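SxtG (Microseira wollei, PDB 6U1R) is an amidinotransferase of the saxitoxin biosynthetic pathway, probably moving an amidino group through a cysteine-bound intermediate. Local coordinates at residues P83-V88 / Y359-G364; N144-A149 / D165-Y170. All coordinates share one frame; numbering follows the deposited sequence.

Interaction 1: P83-V88 / Y359-G364; sequences PEMIAV and YYPFLG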
ATOM      1  N   PRO A  83      20.684 -19.551  17.101  1.00 21.42           N
ATOM      2  CA  PRO A  83      21.445 -19.768  15.861  1.00 20.57           C
ATOM      3  C   PRO A  83      21.404 -21.203  15.378  1.00 20.39           C
ATOM      4  O   PRO A  83      21.395 -21.445  14.166  1.00 19.77           O
ATOM      5  CB  PRO A  83      22.869 -19.354  16.250  1.00 23.29           C
ATOM      6  CG  PRO A  83      22.708 -18.441  17.381  1.00 23.39           C
ATOM      7  CD  PRO A  83      21.486 -18.865  18.130  1.00 23.81           C
ATOM      8  N   GLU A  84      21.384 -22.170  16.291  1.00 22.03           N
ATOM      9  CA  GLU A  84      21.385 -23.556  15.845  1.00 20.79           C
ATOM     10  C   GLU A  84      20.085 -23.905  15.134  1.00 20.84           C
ATOM     11  O   GLU A  84      20.089 -24.724  14.208  1.00 19.13           O
ATOM     12  CB  GLU A  84      21.652 -24.495  17.029  1.00 24.12           C
ATOM     13  CG  GLU A  84      20.601 -24.479  18.147  1.00 30.83           C
ATOM     14  CD  GLU A  84      20.848 -23.422  19.248  1.00 33.99           C
ATOM     15  OE1 GLU A  84      21.481 -22.350  19.005  1.00 27.72           O
ATOM     16  OE2 GLU A  84      20.379 -23.678  20.378  1.00 34.51           O
ATOM     17  N   MET A  85      18.966 -23.297  15.541  1.00 20.64           N
ATOM     18  CA  MET A  85      17.712 -23.530  14.839  1.00 18.31           C
ATOM     19  C   MET A  85      17.762 -22.977  13.420  1.00 18.54           C
ATOM     20  O   MET A  85      17.297 -23.627  12.478  1.00 18.10           O
ATOM     21  CB  MET A  85      16.549 -22.915  15.619  1.00 19.83           C
ATOM     22  CG  MET A  85      16.253 -23.622  16.921  1.00 23.53           C
ATOM     23  SD  MET A  85      14.771 -22.967  17.740  1.00 24.19           S
ATOM     24  CE  MET A  85      13.493 -23.523  16.629  1.00 28.92           C
ATOM     25  N   ILE A  86      18.308 -21.776  13.245  1.00 16.20           N
ATOM     26  CA  ILE A  86      18.458 -21.222  11.906  1.00 18.02           C
ATOM     27  C   ILE A  86      19.337 -22.134  11.046  1.00 20.34           C
ATOM     28  O   ILE A  86      19.034 -22.388   9.871  1.00 17.87           O
ATOM     29  CB  ILE A  86      19.015 -19.792  12.003  1.00 16.35           C
ATOM     30  CG1 ILE A  86      17.941 -18.888  12.618  1.00 17.44           C
ATOM     31  CG2 ILE A  86      19.459 -19.282  10.634  1.00 19.20           C
ATOM     32  CD1 ILE A  86      18.409 -17.482  12.986  1.00 16.78           C
ATOM     33  N   ALA A  87      20.422 -22.654  11.623  1.00 19.38           N
ATOM     34  CA  ALA A  87      21.360 -23.463  10.848  1.00 19.89           C
ATOM     35  C   ALA A  87      20.710 -24.751  10.348  1.00 20.94           C
ATOM     36  O   ALA A  87      20.846 -25.112   9.171  1.00 20.21           O
ATOM     37  CB  ALA A  87      22.602 -23.761  11.681  1.00 22.05           C
ATOM     38  N   VAL A  88      19.977 -25.454  11.220  1.00 22.09           N
ATOM     39  CA  VAL A  88      19.348 -26.706  10.794  1.00 21.80           C
ATOM     40  C   VAL A  88      18.262 -26.433   9.761  1.00 22.36           C
ATOM     41  O   VAL A  88      18.104 -27.191   8.794  1.00 22.37           O
ATOM     42  CB  VAL A  88      18.794 -27.500  12.002  1.00 22.23           C
ATOM     43  CG1 VAL A  88      19.908 -27.889  12.945  1.00 27.75           C
ATOM     44  CG2 VAL A  88      17.737 -26.727  12.752  1.00 26.32           C
ATOM     45  N   TYR A 359      11.809 -26.336   9.653  1.00 16.44           N
ATOM     46  CA  TYR A 359      11.222 -25.072   9.242  1.00 16.39           C
ATOM     47  C   TYR A 359      10.008 -24.697  10.076  1.00 16.49           C
ATOM     48  O   TYR A 359       9.688 -23.509  10.183  1.00 15.59           O
ATOM     49  CB  TYR A 359      10.841 -25.152   7.763  1.00 16.13           C
ATOM     50  CG  TYR A 359      11.010 -23.850   7.001  1.00 15.16           C
ATOM     51  CD1 TYR A 359      12.248 -23.490   6.466  1.00 13.76           C
ATOM     52  CD2 TYR A 359       9.927 -23.003   6.773  1.00 15.94           C
ATOM     53  CE1 TYR A 359      12.415 -22.311   5.750  1.00 15.82           C
ATOM     54  CE2 TYR A 359      10.088 -21.815   6.059  1.00 14.97           C
ATOM     55  CZ  TYR A 359      11.327 -21.473   5.557  1.00 15.78           C
ATOM     56  OH  TYR A 359      11.490 -20.311   4.839  1.00 16.60           O
ATOM     57  N   TYR A 360       9.339 -25.677  10.690  1.00 15.16           N
ATOM     58  CA  TYR A 360       8.080 -25.398  11.377  1.00 16.98           C
ATOM     59  C   TYR A 360       8.190 -24.329  12.465  1.00 16.54           C
ATOM     60  O   TYR A 360       7.215 -23.576  12.643  1.00 15.92           O
ATOM     61  CB  TYR A 360       7.523 -26.687  11.989  1.00 17.04           C
ATOM     62  CG  TYR A 360       7.078 -27.770  11.016  1.00 15.61           C
ATOM     63  CD1 TYR A 360       7.102 -27.587   9.637  1.00 15.23           C
ATOM     64  CD2 TYR A 360       6.626 -28.986  11.499  1.00 17.26           C
ATOM     65  CE1 TYR A 360       6.691 -28.599   8.778  1.00 15.95           C
ATOM     66  CE2 TYR A 360       6.215 -29.986  10.658  1.00 15.02           C
ATOM     67  CZ  TYR A 360       6.243 -29.788   9.301  1.00 15.51           C
ATOM     68  OH  TYR A 360       5.836 -30.778   8.450  1.00 16.34           O
ATOM     69  N   PRO A 361       9.279 -24.231  13.239  1.00 18.62           N
ATOM     70  CA  PRO A 361       9.347 -23.166  14.263  1.00 20.26           C
ATOM     71  C   PRO A 361       9.355 -21.776  13.667  1.00 18.64           C
ATOM     72  O   PRO A 361       9.118 -20.801  14.395  1.00 18.90           O
ATOM     73  CB  PRO A 361      10.660 -23.451  15.007  1.00 22.07           C
ATOM     74  CG  PRO A 361      11.096 -24.803  14.597  1.00 22.18           C
ATOM     75  CD  PRO A 361      10.461 -25.108  13.279  1.00 18.77           C
ATOM     76  N   PHE A 362       9.634 -21.648  12.373  1.00 16.30           N
ATOM     77  CA  PHE A 362       9.541 -20.374  11.671  1.00 16.33           C
ATOM     78  C   PHE A 362       8.150 -20.135  11.101  1.00 16.62           C
ATOM     79  O   PHE A 362       7.970 -19.208  10.305  1.00 15.77           O
ATOM     80  CB  PHE A 362      10.605 -20.317  10.573  1.00 16.54           C
ATOM     81  CG  PHE A 362      11.995 -20.459  11.107  1.00 15.29           C
ATOM     82  CD1 PHE A 362      12.530 -21.722  11.321  1.00 15.73           C
ATOM     83  CD2 PHE A 362      12.750 -19.335  11.442  1.00 15.57           C
ATOM     84  CE1 PHE A 362      13.812 -21.874  11.849  1.00 17.41           C
ATOM     85  CE2 PHE A 362      14.032 -19.474  11.965  1.00 15.58           C
ATOM     86  CZ  PHE A 362      14.561 -20.736  12.183  1.00 15.34           C
ATOM     87  N   LEU A 363       7.181 -20.971  11.493  1.00 16.38           N
ATOM     88  CA  LEU A 363       5.749 -20.794  11.282  1.00 15.36           C
ATOM     89  C   LEU A 363       5.306 -21.094   9.854  1.00 18.24           C
ATOM     90  O   LEU A 363       4.313 -20.524   9.375  1.00 19.63           O
ATOM     91  CB  LEU A 363       5.321 -19.375  11.667  1.00 16.21           C
ATOM     92  CG  LEU A 363       5.713 -18.948  13.094  1.00 17.42           C
ATOM     93  CD1 LEU A 363       5.030 -17.638  13.473  1.00 17.97           C
ATOM     94  CD2 LEU A 363       5.399 -20.035  14.105  1.00 21.43           C
ATOM     95  N   GLY A 364       6.018 -21.984   9.174  1.00 17.68           N
ATOM     96  CA  GLY A 364       5.579 -22.417   7.858  1.00 17.26           C
ATOM     97  C   GLY A 364       6.126 -23.771   7.457  1.00 16.29           C
ATOM     98  O   GLY A 364       7.057 -24.306   8.060  1.00 14.42           O
TER
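M85 and I86, on the first turns of helix 83-102, receive P361 and F362 from the 359-364 loop. The contact is apolar and made by side chains, with one backbone oxygen beside it. The methyl of M85 does the reaching. Its chain runs extended as far as SD (chi2 -174°), then bends about the CG-SD bond (chi3 69°), which turns CE toward the proline ring. CE sits 3.3 Å from CB of P361 and 3.4 Å from CG of the same ring. Both distances are shorter than normal carbon-carbon contact, so the packing is tight here.

F362 inserts its ring end first. CG lies beside the backbone N and opposite the carbonyl carbon (chi1 -59°), and the far edge of the ring meets the helix. CZ of F362 lies 3.9 Å from CG1 of I86 and 3.9 Å from CA of I86. The two side chains meet at about a right angle, although CB of I86 points away from the loop. The carbonyl O of M85 lies near the ring plane, 4.0 Å from CE1 of F362. Within the loop, F362 N donates to Y359 O (2.9 Å), the i to i+3 bond that spans the 3-10 turn at 360-361.

Y81 precedes the helix, stacks on F362 and gives its OH to the O of P361. The F362 side chain is about 8 Å from that of C368, the predicted amidino-cysteine. A89, one turn further along helix 83-102, also touches F362. The loop, which follows strand 350-354 and precedes strand 370-375 in the chain, lies against the N-terminal part of this helix.

Interaction 2: N144-A149 / D165-Y170; sequences NEIIEA and DLLKEY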
ATOM      1  N   ASN A 144      -1.019 -11.383 -13.252  1.00 17.73           N
ATOM      2  CA  ASN A 144       0.241 -10.690 -13.457  1.00 19.37           C
ATOM      3  C   ASN A 144       0.508  -9.622 -12.396  1.00 18.49           C
ATOM      4  O   ASN A 144       1.433  -8.822 -12.567  1.00 16.60           O
ATOM      5  CB  ASN A 144       0.288 -10.053 -14.856  1.00 23.31           C
ATOM      6  CG  ASN A 144      -0.741  -8.949 -15.035  1.00 30.45           C
ATOM      7  OD1 ASN A 144      -1.498  -8.631 -14.119  1.00 31.14           O
ATOM      8  ND2 ASN A 144      -0.759  -8.341 -16.221  1.00 41.99           N
ATOM      9  N   GLU A 145      -0.245  -9.626 -11.295  1.00 17.36           N
ATOM     10  CA  GLU A 145      -0.155  -8.605 -10.255  1.00 15.83           C
ATOM     11  C   GLU A 145       0.347  -9.196  -8.944  1.00 15.45           C
ATOM     12  O   GLU A 145      -0.155 -10.243  -8.498  1.00 14.67           O
ATOM     13  CB  GLU A 145      -1.523  -7.962 -10.029  1.00 17.32           C
ATOM     14  CG  GLU A 145      -1.542  -6.864  -8.976  1.00 17.50           C
ATOM     15  CD  GLU A 145      -2.922  -6.282  -8.747  1.00 19.31           C
ATOM     16  OE1 GLU A 145      -3.918  -6.911  -9.159  1.00 19.82           O
ATOM     17  OE2 GLU A 145      -3.020  -5.191  -8.149  1.00 17.22           O
ATOM     18  N   ILE A 146       1.304  -8.503  -8.313  1.00 14.03           N
ATOM     19  CA  ILE A 146       1.719  -8.782  -6.934  1.00 13.81           C
ATOM     20  C   ILE A 146       1.107  -7.712  -6.018  1.00 14.19           C
ATOM     21  O   ILE A 146       1.260  -6.510  -6.266  1.00 14.36           O
ATOM     22  CB  ILE A 146       3.253  -8.834  -6.818  1.00 14.08           C
ATOM     23  CG1 ILE A 146       3.782  -9.965  -7.712  1.00 17.70           C
ATOM     24  CG2 ILE A 146       3.686  -9.049  -5.366  1.00 14.45           C
ATOM     25  CD1 ILE A 146       5.236 -10.158  -7.703  1.00 20.51           C
ATOM     26  N   ILE A 147       0.367  -8.143  -4.990  1.00 13.68           N
ATOM     27  CA  ILE A 147      -0.307  -7.253  -4.040  1.00 12.53           C
ATOM     28  C   ILE A 147       0.355  -7.393  -2.674  1.00 11.65           C
ATOM     29  O   ILE A 147       0.428  -8.502  -2.119  1.00 12.16           O
ATOM     30  CB  ILE A 147      -1.812  -7.576  -3.930  1.00 14.21           C
ATOM     31  CG1 ILE A 147      -2.478  -7.557  -5.307  1.00 14.30           C
ATOM     32  CG2 ILE A 147      -2.508  -6.586  -2.983  1.00 14.34           C
ATOM     33  CD1 ILE A 147      -3.894  -8.108  -5.311  1.00 16.09           C
ATOM     34  N   GLU A 148       0.801  -6.266  -2.107  1.00 11.77           N
ATOM     35  CA  GLU A 148       1.346  -6.270  -0.753  1.00 12.47           C
ATOM     36  C   GLU A 148       0.206  -6.173   0.253  1.00 12.19           C
ATOM     37  O   GLU A 148      -0.585  -5.215   0.232  1.00 12.65           O
ATOM     38  CB  GLU A 148       2.351  -5.132  -0.555  1.00 12.58           C
ATOM     39  CG  GLU A 148       3.460  -5.125  -1.631  1.00 13.85           C
ATOM     40  CD  GLU A 148       4.709  -4.336  -1.262  1.00 16.28           C
ATOM     41  OE1 GLU A 148       4.751  -3.725  -0.167  1.00 17.82           O
ATOM     42  OE2 GLU A 148       5.657  -4.328  -2.087  1.00 15.88           O
ATOM     43  N   ALA A 149       0.141  -7.162   1.135  1.00 11.23           N
ATOM     44  CA  ALA A 149      -0.932  -7.288   2.105  1.00 10.60           C
ATOM     45  C   ALA A 149      -0.843  -6.219   3.196  1.00 12.68           C
ATOM     46  O   ALA A 149       0.253  -5.847   3.635  1.00 12.42           O
ATOM     47  CB  ALA A 149      -0.885  -8.660   2.752  1.00 11.71           C
ATOM     48  N   ASP A 165      14.102  -5.911  -4.134  1.00 17.99           N
ATOM     49  CA  ASP A 165      14.937  -6.128  -5.316  1.00 17.11           C
ATOM     50  C   ASP A 165      14.195  -6.955  -6.362  1.00 17.79           C
ATOM     51  O   ASP A 165      14.204  -6.628  -7.556  1.00 17.54           O
ATOM     52  CB  ASP A 165      16.239  -6.835  -4.933  1.00 21.91           C
ATOM     53  CG  ASP A 165      17.232  -5.927  -4.242  1.00 28.02           C
ATOM     54  OD1 ASP A 165      17.187  -4.701  -4.458  1.00 29.80           O
ATOM     55  OD2 ASP A 165      18.080  -6.454  -3.492  1.00 31.53           O
ATOM     56  N   LEU A 166      13.580  -8.060  -5.929  1.00 17.64           N
ATOM     57  CA  LEU A 166      12.842  -8.916  -6.847  1.00 17.13           C
ATOM     58  C   LEU A 166      11.616  -8.202  -7.411  1.00 17.77           C
ATOM     59  O   LEU A 166      11.343  -8.274  -8.616  1.00 15.51           O
ATOM     60  CB  LEU A 166      12.441 -10.205  -6.123  1.00 17.64           C
ATOM     61  CG  LEU A 166      13.571 -11.226  -5.961  1.00 18.02           C
ATOM     62  CD1 LEU A 166      13.211 -12.243  -4.893  1.00 19.93           C
ATOM     63  CD2 LEU A 166      13.893 -11.905  -7.308  1.00 22.30           C
ATOM     64  N   LEU A 167      10.859  -7.517  -6.551  1.00 16.34           N
ATOM     65  CA  LEU A 167       9.660  -6.820  -7.011  1.00 16.46           C
ATOM     66  C   LEU A 167       9.985  -5.773  -8.075  1.00 15.16           C
ATOM     67  O   LEU A 167       9.286  -5.675  -9.092  1.00 15.31           O
ATOM     68  CB  LEU A 167       8.945  -6.193  -5.805  1.00 16.66           C
ATOM     69  CG  LEU A 167       8.370  -7.233  -4.812  1.00 18.06           C
ATOM     70  CD1 LEU A 167       8.087  -6.653  -3.410  1.00 19.60           C
ATOM     71  CD2 LEU A 167       7.106  -7.829  -5.359  1.00 21.88           C
ATOM     72  N   LYS A 168      11.039  -4.976  -7.868  1.00 16.66           N
ATOM     73  CA  LYS A 168      11.381  -3.967  -8.868  1.00 17.20           C
ATOM     74  C   LYS A 168      11.837  -4.622 -10.175  1.00 17.83           C
ATOM     75  O   LYS A 168      11.508  -4.132 -11.256  1.00 18.38           O
ATOM     76  CB  LYS A 168      12.438  -3.000  -8.299  1.00 18.00           C
ATOM     77  CG  LYS A 168      11.860  -2.071  -7.222  1.00 18.20           C
ATOM     78  CD  LYS A 168      12.833  -0.972  -6.747  1.00 18.12           C
ATOM     79  CE  LYS A 168      14.060  -1.558  -6.076  1.00 17.53           C
ATOM     80  NZ  LYS A 168      14.771  -0.588  -5.189  1.00 18.12           N
ATOM     81  N   GLU A 169      12.554  -5.752 -10.095  1.00 17.64           N
ATOM     82  CA  GLU A 169      12.897  -6.516 -11.295  1.00 19.33           C
ATOM     83  C   GLU A 169      11.642  -6.942 -12.049  1.00 18.89           C
ATOM     84  O   GLU A 169      11.543  -6.760 -13.269  1.00 17.75           O
ATOM     85  CB  GLU A 169      13.731  -7.748 -10.924  1.00 19.36           C
ATOM     86  CG  GLU A 169      13.963  -8.711 -12.108  1.00 19.94           C
ATOM     87  CD  GLU A 169      14.605 -10.025 -11.718  1.00 19.89           C
ATOM     88  OE1 GLU A 169      15.469 -10.033 -10.812  1.00 20.68           O
ATOM     89  OE2 GLU A 169      14.227 -11.046 -12.347  1.00 21.23           O
ATOM     90  N   TYR A 170      10.675  -7.539 -11.342  1.00 17.53           N
ATOM     91  CA  TYR A 170       9.455  -7.990 -12.004  1.00 16.91           C
ATOM     92  C   TYR A 170       8.665  -6.819 -12.579  1.00 17.96           C
ATOM     93  O   TYR A 170       8.074  -6.924 -13.659  1.00 17.34           O
ATOM     94  CB  TYR A 170       8.590  -8.780 -11.019  1.00 16.03           C
ATOM     95  CG  TYR A 170       9.168 -10.095 -10.564  1.00 16.70           C
ATOM     96  CD1 TYR A 170       9.857 -10.934 -11.435  1.00 17.66           C
ATOM     97  CD2 TYR A 170       8.986 -10.526  -9.255  1.00 16.66           C
ATOM     98  CE1 TYR A 170      10.377 -12.155 -10.989  1.00 19.40           C
ATOM     99  CE2 TYR A 170       9.487 -11.727  -8.816  1.00 16.79           C
ATOM    100  CZ  TYR A 170      10.173 -12.541  -9.680  1.00 16.64           C
ATOM    101  OH  TYR A 170      10.665 -13.732  -9.197  1.00 16.52           O
TER
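This is apolar strand-to-helix packing inside a beta-alpha-beta unit made of strand 145-148, helix 164-172 and strand 176-179. The two strands are parallel neighbours in the sheet, and the helix covers one side of them. The local axes of 145-148 and 165-170 approach to 10.6 Å, with N-to-C directions 145° apart. The helix therefore runs roughly back against the strand.

I146 and L167 form the centre, with both CB atoms directed across the interface. CG2 of I146 lies 3.6 Å from CD2 of L167. CD1 of I146 reaches the same methyl at 3.8 Å, so two branches of the isoleucine hold one branch of the leucine. CG1 of I146 stands opposite the carbonyl carbon (chi1 -61°) and carries CD1 on toward Y170. There CD1 meets CD2 of the ring obliquely at 4.1 Å. The Y170 OH is hydrogen-bonded to E39.

E148 brings a buried carboxylate to the edge of this patch. OE1 makes a salt bridge with R164, and OE2 accepts a hydrogen bond from W177 NE1. These partners probably favour the charged form. On the L167 side, OE2 of E148 rests 3.6 Å from the methyl CD1.

The two contacts are separate in space. Their centres are 26 Å apart, and their nearest atoms about 13 Å. They have no helix or strand in common. Both segments of interaction 2 fall between those of interaction 1 in the sequence: helix 83-102 comes first, then strand 145-148 and helix 164-172, and the 359-364 loop comes near the end. Interaction 2 is local, with 15 residues between its segments. Interaction 1 spans 270 residues and brings late chain back to early chain. The F362 side chain is about 8 Å from that of C368; that of E148 is about 11 Å from that of D215, also predicted to be catalytic, so interaction 2 sits further from the predicted site.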